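Local coordinates for protein type III Pentaketide Synthase (Neurospora crassa, PDB 3EUO) that makes pentaketides as a fungal type III polyketide synthase, probably by the acyl-transfer chemistry of the chalcone and stilbene synthase family, at residues Thr46-Arg51 with Ile198-Asp203; Ser52-Pro57 with Ser177-Arg182; Gly159-Gly164 with Asn212-Ala217. All blocks are in the same frame, centred on the assembly; numbering follows the deposited sequence.

Contact 1: Thr46-Arg51 with Ile198-Asp203; sequences TGIDQR and IALFSD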
loop_
_atom_site.group_PDB
_atom_site.type_symbol
_atom_site.label_atom_id
_atom_site.label_comp_id
_atom_site.label_asym_id
_atom_site.label_seq_id
_atom_site.Cartn_x
_atom_site.Cartn_y
_atom_site.Cartn_z
ATOM N N THR A 46 -5.503 28.478 13.831
ATOM C CA THR A 46 -6.091 27.292 13.185
ATOM C C THR A 46 -7.530 26.997 13.591
ATOM O O THR A 46 -8.281 26.397 12.813
ATOM C CB THR A 46 -5.307 26.013 13.505
ATOM O OG1 THR A 46 -5.318 25.804 14.924
ATOM C CG2 THR A 46 -3.872 26.086 12.981
ATOM N N GLY A 47 -7.899 27.380 14.810
ATOM C CA GLY A 47 -9.197 27.005 15.380
ATOM C C GLY A 47 -9.189 25.631 16.046
ATOM O O GLY A 47 -10.247 25.122 16.455
ATOM N N ILE A 48 -8.005 25.028 16.155
ATOM C CA ILE A 48 -7.856 23.740 16.840
ATOM C C ILE A 48 -7.592 23.994 18.308
ATOM O O ILE A 48 -6.581 24.596 18.676
ATOM C CB ILE A 48 -6.707 22.877 16.258
ATOM C CG1 ILE A 48 -6.921 22.620 14.761
ATOM C CG2 ILE A 48 -6.601 21.551 17.022
ATOM C CD1 ILE A 48 -5.727 21.955 14.047
ATOM N N ASP A 49 -8.511 23.532 19.143
ATOM C CA ASP A 49 -8.381 23.671 20.582
ATOM C C ASP A 49 -7.342 22.696 21.156
ATOM O O ASP A 49 -6.509 23.071 21.988
ATOM C CB ASP A 49 -9.751 23.444 21.237
ATOM C CG ASP A 49 -9.778 23.844 22.697
ATOM O OD1 ASP A 49 -9.298 24.956 23.025
ATOM O OD2 ASP A 49 -10.299 23.050 23.512
ATOM N N GLN A 50 -7.411 21.442 20.718
ATOM C CA GLN A 50 -6.543 20.378 21.217
ATOM C C GLN A 50 -6.247 19.366 20.128
ATOM O O GLN A 50 -7.111 19.074 19.306
ATOM C CB GLN A 50 -7.197 19.652 22.391
ATOM C CG GLN A 50 -7.238 20.459 23.678
ATOM C CD GLN A 50 -7.518 19.601 24.882
ATOM O OE1 GLN A 50 -8.489 18.837 24.910
ATOM N NE2 GLN A 50 -6.667 19.719 25.897
ATOM N N ARG A 51 -5.023 18.842 20.135
ATOM C CA ARG A 51 -4.630 17.768 19.223
ATOM C C ARG A 51 -4.364 16.493 20.017
ATOM O O ARG A 51 -3.707 16.518 21.056
ATOM C CB ARG A 51 -3.383 18.138 18.420
ATOM C CG ARG A 51 -3.546 19.285 17.431
ATOM C CD ARG A 51 -2.206 19.632 16.756
ATOM N NE ARG A 51 -1.177 19.985 17.734
ATOM C CZ ARG A 51 -0.150 19.209 18.082
ATOM N NH1 ARG A 51 0.024 18.008 17.524
ATOM N NH2 ARG A 51 0.713 19.633 19.000
ATOM N N ILE A 198 2.964 21.065 12.087
ATOM C CA ILE A 198 2.944 20.862 13.543
ATOM C C ILE A 198 1.806 21.594 14.262
ATOM O O ILE A 198 1.512 21.291 15.416
ATOM C CB ILE A 198 4.308 21.182 14.224
ATOM C CG1 ILE A 198 4.747 22.627 13.949
ATOM C CG2 ILE A 198 5.338 20.161 13.787
ATOM C CD1 ILE A 198 5.898 23.116 14.856
ATOM N N ALA A 199 1.169 22.537 13.572
ATOM C CA ALA A 199 -0.025 23.221 14.089
ATOM C C ALA A 199 -1.303 22.405 13.864
ATOM O O ALA A 199 -2.348 22.670 14.478
ATOM C CB ALA A 199 -0.168 24.586 13.423
ATOM N N LEU A 200 -1.224 21.420 12.972
ATOM C CA LEU A 200 -2.427 20.768 12.470
ATOM C C LEU A 200 -2.558 19.305 12.856
ATOM O O LEU A 200 -3.632 18.862 13.268
ATOM C CB LEU A 200 -2.494 20.884 10.948
ATOM C CG LEU A 200 -2.569 22.263 10.293
ATOM C CD1 LEU A 200 -2.572 22.055 8.790
ATOM C CD2 LEU A 200 -3.832 22.986 10.749
ATOM N N PHE A 201 -1.477 18.550 12.706
ATOM C CA PHE A 201 -1.601 17.089 12.700
ATOM C C PHE A 201 -1.605 16.411 14.065
ATOM O O PHE A 201 -0.895 16.815 14.987
ATOM C CB PHE A 201 -0.561 16.462 11.767
ATOM C CG PHE A 201 -0.880 16.652 10.317
ATOM C CD1 PHE A 201 -1.835 15.849 9.695
ATOM C CD2 PHE A 201 -0.240 17.643 9.575
ATOM C CE1 PHE A 201 -2.141 16.022 8.340
ATOM C CE2 PHE A 201 -0.539 17.829 8.217
ATOM C CZ PHE A 201 -1.491 17.018 7.603
ATOM N N SER A 202 -2.423 15.366 14.154
ATOM C CA SER A 202 -2.637 14.612 15.380
ATOM C C SER A 202 -2.652 13.097 15.117
ATOM O O SER A 202 -2.531 12.650 13.963
ATOM C CB SER A 202 -3.958 15.055 16.026
ATOM O OG SER A 202 -5.056 14.827 15.148
ATOM N N ASP A 203 -2.830 12.325 16.189
ATOM C CA ASP A 203 -2.728 10.866 16.170
ATOM C C ASP A 203 -4.096 10.241 16.436
ATOM O O ASP A 203 -4.851 10.730 17.281
ATOM C CB ASP A 203 -1.743 10.367 17.241
ATOM C CG ASP A 203 -0.384 11.047 17.160
ATOM O OD1 ASP A 203 -0.030 11.570 16.083
ATOM O OD2 ASP A 203 0.331 11.057 18.185
HETATM O O HOH W 1 -3.295 24.508 16.124
HETATM O O HOH W 2 0.124 22.652 17.726
#
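Arg51 stretches across to the carbonyl oxygens of Ile198-Phe201, and each step of its side chain has a neighbour. CB lies 3.9 Å from Ser202 CB, at the nearest approach of the two backbones. CG follows past Leu200 O, and CD stands 3.6 Å from Phe201 O. A bend at chi3 (-58°) then swings the guanidinium over backbone carbonyls of the short, weakly bonded helix 197-200, where Ile198 O sits 3.7 Å above its plane and over its centre. At the tip, NH1 donates to Phe201 O at 3.0 Å, with an N-H...O angle of 147°; the oxygen is only slightly tilted from the guanidinium plane. NE has a weak bond to a water that donates to Ile198 O. Carbonyl dipoles gathered in this way would probably favour the positive charge.

In this thiolase-like fold, the contact joins the lead-in to the small antiparallel sheet of strands 15-17 and 51-53 to the short helix preceding central-sheet strand 204-211. Beyond the arginine it is mostly apolar, apart from a water between Thr46 OG1 and Ala199 O. Thr46 OG1 accepts from Ile48 N in an ST turn, which leaves CG2 facing the other segment, 3.8 Å from Leu200 CD2 and 4.0 Å from Ala199 CB. Tyr324 of helix 318-327 packs against both Ile48 and Leu200, while Ile48 CD1 meets Leu200 CD2 at 3.9 Å and lies 3.5 Å from Ala199 O.

Contact 2: Ser52-Pro57 with Ser177-Arg182; sequences SSIGNP and STTMVR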
loop_
_atom_site.group_PDB
_atom_site.type_symbol
_atom_site.label_atom_id
_atom_site.label_comp_id
_atom_site.label_asym_id
_atom_site.label_seq_id
_atom_site.Cartn_x
_atom_site.Cartn_y
_atom_site.Cartn_z
ATOM N N SER A 52 -4.881 15.379 19.522
ATOM C CA SER A 52 -4.684 14.085 20.159
ATOM C C SER A 52 -3.274 13.580 19.876
ATOM O O SER A 52 -2.795 13.697 18.751
ATOM C CB SER A 52 -5.719 13.096 19.636
ATOM O OG SER A 52 -7.011 13.424 20.148
ATOM N N SER A 53 -2.621 13.030 20.898
ATOM C CA SER A 53 -1.233 12.566 20.775
ATOM C C SER A 53 -0.928 11.338 21.620
ATOM O O SER A 53 -1.467 11.168 22.722
ATOM C CB SER A 53 -0.266 13.692 21.142
ATOM O OG SER A 53 1.085 13.286 21.021
ATOM N N ILE A 54 -0.045 10.491 21.097
ATOM C CA ILE A 54 0.472 9.340 21.843
ATOM C C ILE A 54 1.284 9.756 23.073
ATOM O O ILE A 54 1.512 8.945 23.972
ATOM C CB ILE A 54 1.332 8.402 20.959
ATOM C CG1 ILE A 54 2.534 9.146 20.360
ATOM C CG2 ILE A 54 0.482 7.742 19.887
ATOM C CD1 ILE A 54 3.816 9.026 21.183
ATOM N N GLY A 55 1.723 11.010 23.105
ATOM C CA GLY A 55 2.534 11.495 24.225
ATOM C C GLY A 55 2.319 12.954 24.577
ATOM O O GLY A 55 1.599 13.687 23.894
ATOM N N ASN A 56 2.944 13.375 25.671
ATOM C CA ASN A 56 2.993 14.783 26.015
ATOM C C ASN A 56 4.380 15.334 25.667
ATOM O O ASN A 56 5.265 14.567 25.284
ATOM C CB ASN A 56 2.613 14.997 27.490
ATOM C CG ASN A 56 3.590 14.357 28.455
ATOM O OD1 ASN A 56 4.775 14.197 28.157
ATOM N ND2 ASN A 56 3.093 13.997 29.637
ATOM N N PRO A 57 4.580 16.661 25.776
ATOM C CA PRO A 57 5.888 17.230 25.422
ATOM C C PRO A 57 7.118 16.675 26.174
ATOM O O PRO A 57 8.241 17.023 25.823
ATOM C CB PRO A 57 5.701 18.725 25.706
ATOM C CG PRO A 57 4.229 18.947 25.554
ATOM C CD PRO A 57 3.629 17.717 26.173
ATOM N N SER A 177 1.371 11.099 13.816
ATOM C CA SER A 177 2.074 12.218 13.201
ATOM C C SER A 177 2.821 13.085 14.214
ATOM O O SER A 177 3.792 13.756 13.858
ATOM C CB SER A 177 1.077 13.095 12.450
ATOM O OG SER A 177 0.135 13.641 13.355
ATOM N N THR A 178 2.362 13.092 15.464
ATOM C CA THR A 178 2.883 14.057 16.452
ATOM C C THR A 178 4.339 13.823 16.817
ATOM O O THR A 178 5.031 14.752 17.246
ATOM C CB THR A 178 2.050 14.109 17.755
ATOM O OG1 THR A 178 2.084 12.831 18.396
ATOM C CG2 THR A 178 0.613 14.530 17.468
ATOM N N THR A 179 4.802 12.590 16.626
ATOM C CA THR A 179 6.179 12.212 16.934
ATOM C C THR A 179 7.177 12.834 15.955
ATOM O O THR A 179 8.387 12.776 16.176
ATOM C CB THR A 179 6.345 10.682 16.941
ATOM O OG1 THR A 179 5.800 10.132 15.727
ATOM C CG2 THR A 179 5.614 10.071 18.143
ATOM N N MET A 180 6.665 13.418 14.876
ATOM C CA MET A 180 7.508 14.048 13.863
ATOM C C MET A 180 7.687 15.543 14.119
ATOM O O MET A 180 8.268 16.260 13.297
ATOM C CB MET A 180 6.978 13.744 12.445
ATOM C CG MET A 180 7.283 12.287 11.991
ATOM S SD MET A 180 6.544 11.802 10.409
ATOM C CE MET A 180 5.940 10.182 10.850
ATOM N N VAL A 181 7.243 15.990 15.296
ATOM C CA VAL A 181 7.355 17.391 15.696
ATOM C C VAL A 181 8.807 17.897 15.628
ATOM O O VAL A 181 9.049 18.982 15.093
ATOM C CB VAL A 181 6.687 17.668 17.083
ATOM C CG1 VAL A 181 7.353 16.867 18.193
ATOM C CG2 VAL A 181 6.682 19.176 17.420
ATOM N N ARG A 182 9.765 17.106 16.121
ATOM C CA ARG A 182 11.172 17.540 16.145
ATOM C C ARG A 182 11.756 17.697 14.740
ATOM O O ARG A 182 12.552 18.615 14.493
ATOM C CB ARG A 182 12.040 16.596 16.998
ATOM C CG ARG A 182 11.820 16.721 18.516
ATOM C CD ARG A 182 12.467 17.997 19.080
ATOM N NE ARG A 182 13.903 18.054 18.789
ATOM C CZ ARG A 182 14.847 17.439 19.506
ATOM N NH1 ARG A 182 14.520 16.714 20.571
ATOM N NH2 ARG A 182 16.124 17.537 19.148
#
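Ser53 and Thr178 meet where strand 51-53, half of a two-stranded antiparallel sheet with strand 15-17, runs against the 3-10 turn 178-180 that leads into helix 181-191. Packing is tight here: their CA atoms are 6.2 Å apart, and Ser53 OG lies 2.8 Å from Thr178 OG1. Ser53 holds its hydroxyl anti to the backbone N (chi1 -179°), a placement from which OG also donates to Gly55 O at 2.9 Å, tilted 22° from that carbonyl's plane. Thr178 OG1 has its main partner elsewhere, in the carboxylate of Asp203, which also accepts from Ile54 N; one acidic group thus serves both segments. The methyl of Thr178 completes the close fit, with CG2 3.7 Å from Ser52 O. Replacing Ser53 by an alanine would take this donor from Gly55 O, and would probably leave the backbone after the strand freer to shift and open a gap beside Thr178 OG1.

The loose side begins beyond Gly55, where Asn56 and Pro57 are partly exposed and touch nothing of Ser177-Arg182. By contrast, Ile54 and Thr179 belong to the packed side, both buried, with helix 70-96 behind them. Their side chains cross at about a right angle, and the methyls meet with Ile54 CD1 3.7 Å from Thr179 CG2.

Contact 3: Gly159-Gly164 with Asn212-Ala217; sequences GHTARG and NGIGEA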
loop_
_atom_site.group_PDB
_atom_site.type_symbol
_atom_site.label_atom_id
_atom_site.label_comp_id
_atom_site.label_asym_id
_atom_site.label_seq_id
_atom_site.Cartn_x
_atom_site.Cartn_y
_atom_site.Cartn_z
ATOM N N GLY A 159 -16.242 -7.980 -5.532
ATOM C CA GLY A 159 -15.529 -9.133 -6.095
ATOM C C GLY A 159 -16.043 -10.436 -5.501
ATOM O O GLY A 159 -16.235 -11.428 -6.210
ATOM N N HIS A 160 -16.289 -10.426 -4.195
ATOM C CA HIS A 160 -16.868 -11.587 -3.529
ATOM C C HIS A 160 -18.331 -11.769 -3.901
ATOM O O HIS A 160 -18.785 -12.900 -4.091
ATOM C CB HIS A 160 -16.654 -11.513 -2.023
ATOM C CG HIS A 160 -15.389 -12.179 -1.581
ATOM N ND1 HIS A 160 -15.288 -12.901 -0.414
ATOM C CD2 HIS A 160 -14.179 -12.264 -2.183
ATOM C CE1 HIS A 160 -14.062 -13.387 -0.305
ATOM N NE2 HIS A 160 -13.371 -13.013 -1.366
ATOM N N THR A 161 -19.053 -10.656 -4.034
ATOM C CA THR A 161 -20.434 -10.687 -4.530
ATOM C C THR A 161 -20.522 -11.393 -5.883
ATOM O O THR A 161 -21.399 -12.239 -6.089
ATOM C CB THR A 161 -21.034 -9.279 -4.623
ATOM O OG1 THR A 161 -21.004 -8.677 -3.325
ATOM C CG2 THR A 161 -22.476 -9.332 -5.102
ATOM N N ALA A 162 -19.602 -11.071 -6.793
ATOM C CA ALA A 162 -19.548 -11.730 -8.106
ATOM C C ALA A 162 -19.489 -13.251 -7.991
ATOM O O ALA A 162 -19.993 -13.965 -8.864
ATOM C CB ALA A 162 -18.364 -11.214 -8.923
ATOM N N ARG A 163 -18.884 -13.730 -6.904
ATOM C CA ARG A 163 -18.673 -15.161 -6.665
ATOM C C ARG A 163 -19.674 -15.744 -5.668
ATOM O O ARG A 163 -19.519 -16.888 -5.214
ATOM C CB ARG A 163 -17.237 -15.411 -6.184
ATOM C CG ARG A 163 -16.174 -14.929 -7.163
ATOM C CD ARG A 163 -14.849 -15.664 -7.004
ATOM N NE ARG A 163 -14.033 -15.109 -5.933
ATOM C CZ ARG A 163 -13.464 -15.827 -4.969
ATOM N NH1 ARG A 163 -13.606 -17.150 -4.941
ATOM N NH2 ARG A 163 -12.741 -15.221 -4.036
ATOM N N GLY A 164 -20.690 -14.957 -5.326
ATOM C CA GLY A 164 -21.690 -15.351 -4.335
ATOM C C GLY A 164 -21.147 -15.655 -2.946
ATOM O O GLY A 164 -21.724 -16.470 -2.221
ATOM N N ASN A 212 -20.744 -6.961 2.349
ATOM C CA ASN A 212 -21.477 -7.070 1.083
ATOM C C ASN A 212 -22.866 -7.706 1.236
ATOM O O ASN A 212 -23.519 -8.029 0.241
ATOM C CB ASN A 212 -20.657 -7.823 0.025
ATOM C CG ASN A 212 -20.595 -9.320 0.281
ATOM O OD1 ASN A 212 -20.985 -9.799 1.350
ATOM N ND2 ASN A 212 -20.099 -10.073 -0.708
ATOM N N GLY A 213 -23.291 -7.913 2.479
ATOM C CA GLY A 213 -24.658 -8.375 2.757
ATOM C C GLY A 213 -24.948 -9.847 2.473
ATOM O O GLY A 213 -25.995 -10.368 2.888
ATOM N N ILE A 214 -24.044 -10.518 1.760
ATOM C CA ILE A 214 -24.225 -11.945 1.477
ATOM C C ILE A 214 -23.957 -12.726 2.757
ATOM O O ILE A 214 -22.950 -12.507 3.434
ATOM C CB ILE A 214 -23.331 -12.439 0.311
ATOM C CG1 ILE A 214 -23.692 -11.707 -0.983
ATOM C CG2 ILE A 214 -23.465 -13.962 0.112
ATOM C CD1 ILE A 214 -22.789 -12.041 -2.144
ATOM N N GLY A 215 -24.884 -13.616 3.102
ATOM C CA GLY A 215 -24.769 -14.400 4.320
ATOM C C GLY A 215 -25.281 -13.683 5.554
ATOM O O GLY A 215 -25.154 -14.195 6.664
ATOM N N GLU A 216 -25.849 -12.492 5.366
ATOM C CA GLU A 216 -26.484 -11.750 6.458
ATOM C C GLU A 216 -27.964 -12.082 6.432
ATOM O O GLU A 216 -28.571 -12.140 5.362
ATOM C CB GLU A 216 -26.304 -10.233 6.300
ATOM C CG GLU A 216 -24.864 -9.741 6.120
ATOM C CD GLU A 216 -24.264 -9.080 7.360
ATOM O OE1 GLU A 216 -24.406 -9.632 8.478
ATOM O OE2 GLU A 216 -23.630 -8.005 7.202
ATOM N N ALA A 217 -28.536 -12.305 7.610
ATOM C CA ALA A 217 -29.964 -12.577 7.751
ATOM C C ALA A 217 -30.803 -11.373 7.309
ATOM O O ALA A 217 -30.358 -10.226 7.441
ATOM C CB ALA A 217 -30.282 -12.950 9.191
HETATM O O HOH W 3 -23.141 -7.133 -2.368
#
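A Schellman motif ending helix 145-162 faces an Asx turn here, with Thr161 and Gly164 on the helix side touching Asn212 and Ile214 on the other. In the Schellman motif Gly164 N returns to Thr161 O at 2.9 Å and Lys165 N to His160 O; Gly164 occupies the C-prime position with a positive phi (60°), which favours glycine. In the Asx turn Asn212 OD1 accepts from Ile214 N at 3.2 Å, the donor standing well above the carbonyl plane, 59° out of it. The same oxygen takes a further hydrogen bond from Ala167 N, and ND2 gives one to Lys165 O, so that both ends of the amide are gripped and its rotation is fixed.

The side chains of Thr161 and Asn212 run antiparallel alongside one another, with Thr161 OG1 3.1 Å from Asn212 ND2. A water links the same pair, 2.8 Å from Thr161 OG1 and donating to Asn212 O. Cys157 O, one helical turn back, competes with that water for the single proton of the threonine hydroxyl. In the fold, the contact packs the end of the helix preceding strand 168-175 on the loop leaving strand 204-211, its antiparallel neighbour in the large mixed sheet. Leu158 of the second subunit packs on Ala162, which places the helix end beside the dimer partner.

Ile214, the second residue of a type II turn from Gly213 to Glu216, supplies the apolar half. With CG1 anti to the carbonyl carbon (chi1 -62°) and the chain extended beyond it, CD1 reaches over the helix backbone to 3.6 Å from Thr161 CA. The other branch, CG2, rests 3.8 Å from Gly164 O.

How the contacts relate
Contacts 1 and 2 are neighbours, their centres 11 Å apart, and contact 2 is nested along the chain inside the loop closed by contact 1. Both use strand 51-53; contact 2 sits at helix 181-191 and contact 1 at helix 197-200, which follows it in the chain. They touch directly: Asp203 OD1 lies 2.7 Å from Ser177 N, a probable hydrogen bond. Contact 3 stands apart on the opposite side of the chain's centre, about 40 Å from either by centres, and its segments alternate with theirs along the chain. Two neighbouring strands of the large sheet span the distance: 168-175 runs from the helix side of contact 3 towards contact 2, and 204-211 from contact 1 back to the loop of contact 3.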